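Local structure of Non-structural protein (Porcine reproductive and respiratory syndrome virus, 3IFU) at residues A64-V68 with E69-A73; A73-C76 with W77-A80; H146-D149 with K150-G154. The protein contains, in this N-terminal leader protease part (Nsp1alpha), a zinc finger and a papain-like cysteine protease domain, and probably suppresses host interferon-beta production. All coordinates share one frame; numbering follows the deposited sequence.

Contact 1 of 3, residues A64-V68 with E69-A73; sequences AFPTV and ECSPA. With ZN (zinc ion), chain B.
Thr67 and Glu69 lie alongside each other with their side chains pointing the same way, Thr67 CG2 coming within 3.8 Å of Glu69 CG. One torsion sets up this apolar touch: Glu69 CG sits between its backbone N and the carbonyl carbon (chi1 66°). Beyond CG the Glu69 chain is extended and leaves the turn, its side chain touching Asn143, Phe152 and His146, the carboxylate end lying toward His146. The backbone beneath is a type I beta turn, Thr67 to Cys70. Thr67 N donates to Cys70 O at 3.1 Å, and Cys70 N returns a weak bond to Thr67 O at 3.2 Å. Next to this pair, Pro66 CB lies 3.6 Å from Ser71 OG. The Ser71-Pro72 peptide bond is cis, in the stretch that carries the chain round to Ala73. At the open end of the loop, Ala73 points its methyl at residues 64-66, with CB 3.1 Å from Phe65 O, a tight fit, and 4.0 Å from Ala64 CB. Cys70 turns SG anti to its N, and SG binds zinc at 2.4 Å. The chemistry implies a turn that presents one zinc ligand: one moderate and one weak backbone bond close the turn from which Cys70 SG reaches the metal.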
ATOM      1  N   ALA A  64      -1.940 -17.166  21.203  1.00 90.49           N
ATOM      2  CA  ALA A  64      -0.794 -16.463  21.775  1.00 90.22           C
ATOM      3  C   ALA A  64      -0.801 -14.943  21.616  1.00 89.93           C
ATOM      4  O   ALA A  64      -1.794 -14.345  21.196  1.00 90.01           O
ATOM      5  CB  ALA A  64       0.501 -17.035  21.194  1.00 89.99           C
ATOM      6  N   PHE A  65       0.327 -14.334  21.970  1.00 89.89           N
ATOM      7  CA  PHE A  65       0.512 -12.889  21.890  1.00 89.47           C
ATOM      8  C   PHE A  65       1.398 -12.556  20.695  1.00 87.77           C
ATOM      9  O   PHE A  65       2.332 -13.296  20.382  1.00 87.39           O
ATOM     10  CB  PHE A  65       1.196 -12.373  23.160  1.00 91.13           C
ATOM     11  CG  PHE A  65       0.399 -12.580  24.409  1.00 92.71           C
ATOM     12  CD1 PHE A  65      -0.441 -11.576  24.892  1.00 93.83           C
ATOM     13  CD2 PHE A  65       0.486 -13.782  25.107  1.00 93.24           C
ATOM     14  CE1 PHE A  65      -1.181 -11.767  26.056  1.00 94.31           C
ATOM     15  CE2 PHE A  65      -0.247 -13.986  26.268  1.00 93.08           C
ATOM     16  CZ  PHE A  65      -1.082 -12.978  26.746  1.00 94.41           C
ATOM     17  N   PRO A  66       1.113 -11.439  20.006  1.00 86.42           N
ATOM     18  CA  PRO A  66       1.937 -11.066  18.852  1.00 85.01           C
ATOM     19  C   PRO A  66       3.338 -10.618  19.286  1.00 83.22           C
ATOM     20  O   PRO A  66       3.481  -9.766  20.167  1.00 83.57           O
ATOM     21  CB  PRO A  66       1.144  -9.924  18.211  1.00 85.11           C
ATOM     22  CG  PRO A  66      -0.275 -10.237  18.582  1.00 85.68           C
ATOM     23  CD  PRO A  66      -0.134 -10.654  20.032  1.00 85.92           C
ATOM     24  N   THR A  67       4.368 -11.204  18.684  1.00 80.39           N
ATOM     25  CA  THR A  67       5.746 -10.832  18.998  1.00 77.13           C
ATOM     26  C   THR A  67       6.123  -9.630  18.128  1.00 75.28           C
ATOM     27  O   THR A  67       5.480  -9.368  17.110  1.00 75.43           O
ATOM     28  CB  THR A  67       6.708 -12.008  18.720  1.00 77.24           C
ATOM     29  OG1 THR A  67       6.489 -13.035  19.693  1.00 77.32           O
ATOM     30  CG2 THR A  67       8.156 -11.561  18.800  1.00 78.80           C
ATOM     31  N   VAL A  68       7.152  -8.888  18.525  1.00 71.11           N
ATOM     32  CA  VAL A  68       7.561  -7.729  17.745  1.00 67.26           C
ATOM     33  C   VAL A  68       7.829  -8.103  16.294  1.00 65.03           C
ATOM     34  O   VAL A  68       7.925  -7.226  15.432  1.00 64.16           O
ATOM     35  CB  VAL A  68       8.825  -7.064  18.326  1.00 66.30           C
ATOM     36  CG1 VAL A  68       8.493  -6.390  19.637  1.00 65.37           C
ATOM     37  CG2 VAL A  68       9.911  -8.099  18.522  1.00 66.03           C
ATOM     38  N   GLU A  69       7.940  -9.404  16.023  1.00 62.18           N
ATOM     39  CA  GLU A  69       8.204  -9.864  14.666  1.00 60.24           C
ATOM     40  C   GLU A  69       7.196 -10.856  14.076  1.00 58.62           C
ATOM     41  O   GLU A  69       7.150 -11.034  12.859  1.00 57.63           O
ATOM     42  CB  GLU A  69       9.623 -10.443  14.573  1.00 60.59           C
ATOM     43  CG  GLU A  69       9.882 -11.714  15.364  1.00 61.29           C
ATOM     44  CD  GLU A  69      11.287 -12.266  15.127  1.00 61.48           C
ATOM     45  OE1 GLU A  69      11.601 -13.353  15.648  1.00 59.73           O
ATOM     46  OE2 GLU A  69      12.081 -11.612  14.416  1.00 61.73           O
ATOM     47  N   CYS A  70       6.388 -11.501  14.915  1.00 55.87           N
ATOM     48  CA  CYS A  70       5.409 -12.455  14.401  1.00 53.26           C
ATOM     49  C   CYS A  70       3.979 -12.040  14.720  1.00 52.35           C
ATOM     50  O   CYS A  70       3.517 -12.188  15.852  1.00 53.63           O
ATOM     51  CB  CYS A  70       5.679 -13.858  14.962  1.00 53.08           C
ATOM     52  SG  CYS A  70       4.509 -15.148  14.402  1.00 54.30           S
ATOM     53  N   SER A  71       3.272 -11.527  13.720  1.00 50.60           N
ATOM     54  CA  SER A  71       1.891 -11.102  13.920  1.00 49.60           C
ATOM     55  C   SER A  71       1.054 -11.248  12.652  1.00 49.12           C
ATOM     56  O   SER A  71       1.424 -10.745  11.596  1.00 49.98           O
ATOM     57  CB  SER A  71       1.856  -9.648  14.389  1.00 47.57           C
ATOM     58  OG  SER A  71       0.535  -9.259  14.712  1.00 46.13           O
ATOM     59  N   PRO A  72      -0.091 -11.941  12.740  1.00 50.25           N
ATOM     60  CA  PRO A  72      -0.702 -12.614  13.898  1.00 50.86           C
ATOM     61  C   PRO A  72       0.213 -13.684  14.491  1.00 52.29           C
ATOM     62  O   PRO A  72       0.838 -14.442  13.752  1.00 51.90           O
ATOM     63  CB  PRO A  72      -1.970 -13.226  13.309  1.00 50.02           C
ATOM     64  CG  PRO A  72      -2.327 -12.265  12.215  1.00 49.87           C
ATOM     65  CD  PRO A  72      -0.994 -11.988  11.576  1.00 50.44           C
ATOM     66  N   ALA A  73       0.291 -13.752  15.818  1.00 53.67           N
ATOM     67  CA  ALA A  73       1.148 -14.745  16.468  1.00 54.26           C
ATOM     68  C   ALA A  73       0.867 -16.171  15.974  1.00 54.64           C
ATOM     69  O   ALA A  73      -0.257 -16.670  16.091  1.00 54.33           O
ATOM     70  CB  ALA A  73       0.965 -14.681  17.975  1.00 55.08           C
TER
HETATM   71 ZN    ZN B 181       5.773 -15.558  12.458  1.00 64.76          ZN

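Contact 2 of 3, residues A73-C76 with W77-A80; sequences AGAC and WLSA. With ZN (zinc ion), chain B.
Trp77 lays its indole against Ala75, two residues back in the chain, and can be traced outward from its CB, which lies 3.7 Å from Cys76 C. CG occupies the position between the backbone N and the carbonyl carbon (chi1 44°), which folds the ring back over the preceding residues. CD1 then comes to 3.7 Å from Ala75 CA, and NE1 to 3.4 Å from Ala75 CB. Ala75 CB also lies over CE2, and comes to 3.7 Å from Trp77 CZ2. Measured from the ring plane, Ala75 CB stands 3.1 Å above it, displaced toward the rim; Leu78 CG lies over the same face, also near the rim. The contact is thus methyl-to-face packing. The backbone supports it with a nearly straight bond (167°) from Leu78 N to Ala75 O of 3.1 Å, and with a second i+3 to i backbone bond, from Ser79 N to Cys76 O, whose donor is less surely placed. Cys76 itself directs SG to zinc at 2.5 Å. These turns, with helical backbone angles at 77-80, come just before helix 81-87. Trp77 packs on Ile105 and meets the Tyr106 ring edge-to-face, while Leu78 also touches Tyr106, so helix 94-108 flanks this buried stretch. Strand 147-148 borders it too, with Cys76 and Ala80 against Val147 and Ser79 against Ser148.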
ATOM      1  N   ALA A  73       0.291 -13.752  15.818  1.00 53.67           N
ATOM      2  CA  ALA A  73       1.148 -14.745  16.468  1.00 54.26           C
ATOM      3  C   ALA A  73       0.867 -16.171  15.974  1.00 54.64           C
ATOM      4  O   ALA A  73      -0.257 -16.670  16.091  1.00 54.33           O
ATOM      5  CB  ALA A  73       0.965 -14.681  17.975  1.00 55.08           C
ATOM      6  N   GLY A  74       1.886 -16.818  15.417  1.00 53.37           N
ATOM      7  CA  GLY A  74       1.720 -18.182  14.938  1.00 53.59           C
ATOM      8  C   GLY A  74       1.442 -18.366  13.453  1.00 54.00           C
ATOM      9  O   GLY A  74       1.814 -19.382  12.867  1.00 55.29           O
ATOM     10  N   ALA A  75       0.776 -17.396  12.840  1.00 52.30           N
ATOM     11  CA  ALA A  75       0.468 -17.478  11.418  1.00 50.13           C
ATOM     12  C   ALA A  75       0.653 -16.107  10.784  1.00 47.91           C
ATOM     13  O   ALA A  75      -0.293 -15.525  10.251  1.00 47.09           O
ATOM     14  CB  ALA A  75      -0.967 -17.968  11.221  1.00 51.56           C
ATOM     15  N   CYS A  76       1.877 -15.595  10.845  1.00 44.47           N
ATOM     16  CA  CYS A  76       2.160 -14.284  10.296  1.00 43.48           C
ATOM     17  C   CYS A  76       1.975 -14.230   8.775  1.00 44.21           C
ATOM     18  O   CYS A  76       1.937 -13.145   8.192  1.00 43.36           O
ATOM     19  CB  CYS A  76       3.571 -13.825  10.704  1.00 41.60           C
ATOM     20  SG  CYS A  76       4.982 -14.830  10.150  1.00 40.72           S
ATOM     21  N   TRP A  77       1.849 -15.395   8.138  1.00 42.27           N
ATOM     22  CA  TRP A  77       1.642 -15.451   6.693  1.00 42.65           C
ATOM     23  C   TRP A  77       0.283 -14.870   6.319  1.00 41.73           C
ATOM     24  O   TRP A  77       0.048 -14.533   5.161  1.00 43.33           O
ATOM     25  CB  TRP A  77       1.733 -16.888   6.167  1.00 43.93           C
ATOM     26  CG  TRP A  77       1.006 -17.891   7.006  1.00 46.92           C
ATOM     27  CD1 TRP A  77       1.532 -18.640   8.019  1.00 47.61           C
ATOM     28  CD2 TRP A  77      -0.382 -18.239   6.929  1.00 47.02           C
ATOM     29  NE1 TRP A  77       0.562 -19.431   8.578  1.00 48.92           N
ATOM     30  CE2 TRP A  77      -0.624 -19.209   7.926  1.00 49.36           C
ATOM     31  CE3 TRP A  77      -1.447 -17.826   6.113  1.00 49.24           C
ATOM     32  CZ2 TRP A  77      -1.890 -19.781   8.132  1.00 48.74           C
ATOM     33  CZ3 TRP A  77      -2.710 -18.393   6.318  1.00 50.11           C
ATOM     34  CH2 TRP A  77      -2.916 -19.360   7.319  1.00 50.11           C
ATOM     35  N   LEU A  78      -0.610 -14.757   7.297  1.00 42.10           N
ATOM     36  CA  LEU A  78      -1.937 -14.193   7.058  1.00 42.06           C
ATOM     37  C   LEU A  78      -1.768 -12.743   6.633  1.00 43.95           C
ATOM     38  O   LEU A  78      -2.650 -12.144   6.002  1.00 45.40           O
ATOM     39  CB  LEU A  78      -2.794 -14.259   8.328  1.00 39.23           C
ATOM     40  CG  LEU A  78      -3.479 -15.587   8.651  1.00 37.15           C
ATOM     41  CD1 LEU A  78      -4.171 -15.496   9.993  1.00 34.22           C
ATOM     42  CD2 LEU A  78      -4.483 -15.910   7.567  1.00 36.34           C
ATOM     43  N   SER A  79      -0.612 -12.195   6.990  1.00 43.07           N
ATOM     44  CA  SER A  79      -0.254 -10.824   6.680  1.00 41.54           C
ATOM     45  C   SER A  79       0.372 -10.680   5.284  1.00 40.52           C
ATOM     46  O   SER A  79       0.466  -9.578   4.757  1.00 40.66           O
ATOM     47  CB  SER A  79       0.711 -10.326   7.761  1.00 43.03           C
ATOM     48  OG  SER A  79       1.268  -9.075   7.431  1.00 50.02           O
ATOM     49  N   ALA A  80       0.791 -11.790   4.677  1.00 39.18           N
ATOM     50  CA  ALA A  80       1.407 -11.742   3.355  1.00 37.19           C
ATOM     51  C   ALA A  80       0.425 -11.987   2.207  1.00 37.52           C
ATOM     52  O   ALA A  80       0.750 -11.732   1.040  1.00 35.28           O
ATOM     53  CB  ALA A  80       2.549 -12.740   3.280  1.00 36.94           C
TER
HETATM   54 ZN    ZN B 181       5.773 -15.558  12.458  1.00 64.76          ZN

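Contact 3 of 3, residues H146-D149 with K150-G154; sequences HVSD and KPFPG. With ZN (zinc ion), chain B.
Ser148 and Phe152 make the main apolar touch of this bend, Ser148 CB lying 3.7 Å from Phe152 CD1 and meeting the ring obliquely. Phe152 CG takes the place between its backbone N and carbonyl carbon (chi1 62°), turning the ring back toward the strand. Carbonyl oxygens meet the rim of that ring: Lys150 O lies in its plane, and His146 O sits near the plane, 4.0 Å from Phe152 CZ. Among the polar contacts, Ser148 OG, held anti to its N (chi1 -177°), gives Lys150 O a weak hydrogen bond of 3.3 Å, spanning the corner between strand and loop. Electrostatic contact is looser. Asp149 and Lys150 cross obliquely, with OD2 and NZ 4.3 Å apart, too far for a salt bridge. The stronger partner of Asp149 is the backbone N of Glu20 of the same chain, bound by OD2, and Lys150 NZ forms a long, weak ion pair with OE2 of that Glu20. Metal coordination comes from His146, whose ND1 binds zinc at 2.2 Å beside Cys70, Cys76 and the terminal carboxylate of Met180. Strand 147-148 is the outermost strand at its end of the four-stranded antiparallel sheet, next to 140-142. Ser148 pairs through its backbone with Tyr141, Val147 packs on Val140 and Ala142, and Phe152, in the loop that leads on to strand 157-160, touches Tyr141 of strand 140-142.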
ATOM      1  N   HIS A 146       9.944 -15.049   9.941  1.00 43.97           N
ATOM      2  CA  HIS A 146       8.652 -14.386   9.843  1.00 41.95           C
ATOM      3  C   HIS A 146       8.479 -13.438   8.671  1.00 41.28           C
ATOM      4  O   HIS A 146       9.439 -13.075   7.999  1.00 42.86           O
ATOM      5  CB  HIS A 146       8.403 -13.635  11.143  1.00 41.27           C
ATOM      6  CG  HIS A 146       8.757 -14.427  12.362  1.00 43.49           C
ATOM      7  ND1 HIS A 146       7.950 -15.424  12.863  1.00 41.21           N
ATOM      8  CD2 HIS A 146       9.853 -14.395  13.158  1.00 42.63           C
ATOM      9  CE1 HIS A 146       8.527 -15.970  13.917  1.00 38.72           C
ATOM     10  NE2 HIS A 146       9.683 -15.364  14.116  1.00 41.75           N
ATOM     11  N   VAL A 147       7.233 -13.047   8.432  1.00 39.85           N
ATOM     12  CA  VAL A 147       6.907 -12.109   7.368  1.00 37.68           C
ATOM     13  C   VAL A 147       5.822 -11.169   7.873  1.00 38.27           C
ATOM     14  O   VAL A 147       5.137 -11.467   8.852  1.00 37.07           O
ATOM     15  CB  VAL A 147       6.386 -12.816   6.076  1.00 36.75           C
ATOM     16  CG1 VAL A 147       7.418 -13.799   5.559  1.00 34.22           C
ATOM     17  CG2 VAL A 147       5.062 -13.501   6.342  1.00 34.20           C
ATOM     18  N   SER A 148       5.671 -10.037   7.196  1.00 38.70           N
ATOM     19  CA  SER A 148       4.664  -9.045   7.552  1.00 38.17           C
ATOM     20  C   SER A 148       4.439  -8.141   6.351  1.00 39.56           C
ATOM     21  O   SER A 148       5.251  -8.117   5.418  1.00 38.17           O
ATOM     22  CB  SER A 148       5.130  -8.205   8.746  1.00 38.11           C
ATOM     23  OG  SER A 148       4.125  -7.286   9.148  1.00 38.54           O
ATOM     24  N   ASP A 149       3.337  -7.398   6.373  1.00 39.98           N
ATOM     25  CA  ASP A 149       3.032  -6.489   5.277  1.00 42.23           C
ATOM     26  C   ASP A 149       3.613  -5.105   5.579  1.00 42.01           C
ATOM     27  O   ASP A 149       3.512  -4.174   4.785  1.00 42.51           O
ATOM     28  CB  ASP A 149       1.516  -6.428   5.049  1.00 40.93           C
ATOM     29  CG  ASP A 149       0.772  -5.759   6.186  1.00 43.74           C
ATOM     30  OD1 ASP A 149       1.013  -6.102   7.364  1.00 47.14           O
ATOM     31  OD2 ASP A 149      -0.072  -4.890   5.892  1.00 43.22           O
ATOM     32  N   LYS A 150       4.245  -4.994   6.738  1.00 43.31           N
ATOM     33  CA  LYS A 150       4.869  -3.748   7.166  1.00 44.74           C
ATOM     34  C   LYS A 150       6.225  -4.062   7.795  1.00 43.52           C
ATOM     35  O   LYS A 150       6.460  -5.178   8.252  1.00 42.15           O
ATOM     36  CB  LYS A 150       3.967  -3.021   8.172  1.00 46.06           C
ATOM     37  CG  LYS A 150       2.784  -2.293   7.537  1.00 50.22           C
ATOM     38  CD  LYS A 150       3.260  -1.070   6.754  1.00 54.32           C
ATOM     39  CE  LYS A 150       2.106  -0.225   6.223  1.00 57.12           C
ATOM     40  NZ  LYS A 150       1.330  -0.935   5.166  1.00 61.92           N
ATOM     41  N   PRO A 151       7.141  -3.083   7.807  1.00 42.86           N
ATOM     42  CA  PRO A 151       8.472  -3.276   8.387  1.00 42.48           C
ATOM     43  C   PRO A 151       8.371  -3.632   9.863  1.00 42.30           C
ATOM     44  O   PRO A 151       7.398  -3.272  10.525  1.00 43.31           O
ATOM     45  CB  PRO A 151       9.137  -1.917   8.184  1.00 41.94           C
ATOM     46  CG  PRO A 151       8.450  -1.372   6.985  1.00 39.53           C
ATOM     47  CD  PRO A 151       7.014  -1.726   7.253  1.00 40.91           C
ATOM     48  N   PHE A 152       9.369  -4.345  10.370  1.00 41.59           N
ATOM     49  CA  PHE A 152       9.390  -4.717  11.778  1.00 43.78           C
ATOM     50  C   PHE A 152      10.811  -4.942  12.275  1.00 46.43           C
ATOM     51  O   PHE A 152      11.721  -5.205  11.492  1.00 46.75           O
ATOM     52  CB  PHE A 152       8.534  -5.976  12.043  1.00 42.94           C
ATOM     53  CG  PHE A 152       8.997  -7.227  11.321  1.00 42.02           C
ATOM     54  CD1 PHE A 152       8.500  -7.548  10.057  1.00 40.64           C
ATOM     55  CD2 PHE A 152       9.894  -8.114  11.933  1.00 41.84           C
ATOM     56  CE1 PHE A 152       8.882  -8.734   9.414  1.00 42.43           C
ATOM     57  CE2 PHE A 152      10.289  -9.309  11.302  1.00 40.97           C
ATOM     58  CZ  PHE A 152       9.783  -9.622  10.043  1.00 43.14           C
ATOM     59  N   PRO A 153      11.024  -4.811  13.589  1.00 48.26           N
ATOM     60  CA  PRO A 153      12.354  -5.013  14.166  1.00 48.96           C
ATOM     61  C   PRO A 153      12.838  -6.423  13.832  1.00 49.96           C
ATOM     62  O   PRO A 153      12.240  -7.407  14.270  1.00 51.08           O
ATOM     63  CB  PRO A 153      12.104  -4.830  15.660  1.00 49.22           C
ATOM     64  CG  PRO A 153      11.003  -3.812  15.683  1.00 48.88           C
ATOM     65  CD  PRO A 153      10.076  -4.343  14.613  1.00 49.41           C
ATOM     66  N   GLY A 154      13.910  -6.519  13.055  1.00 49.47           N
ATOM     67  CA  GLY A 154      14.425  -7.822  12.684  1.00 49.43           C
ATOM     68  C   GLY A 154      14.359  -8.098  11.192  1.00 50.53           C
ATOM     69  O   GLY A 154      15.248  -8.749  10.651  1.00 52.61           O
TER
HETATM   70 ZN    ZN B 181       5.773 -15.558  12.458  1.00 64.76          ZN

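All three contacts converge on one zinc ion of the cysteine protease domain: contact 1 supplies Cys70, contact 2 Cys76 and contact 3 His146, while Met180 completes the site with its carboxylate, placing the C-terminus of the chain at the metal. The centres of contacts 1 and 2, which share Ala73, are about 8 Å apart; each lies about 10 Å from that of contact 3. Direct touches tie the pieces together. Cys70 CB is 3.5 Å from His146 ND1, and Glu69 CB is 3.5 Å from Phe152 CE2. Between 73-80 and 146-154, Cys76 SG approaches Val147 N at 3.3 Å, and Ser79 OG lies 2.9 Å from Asp149 N.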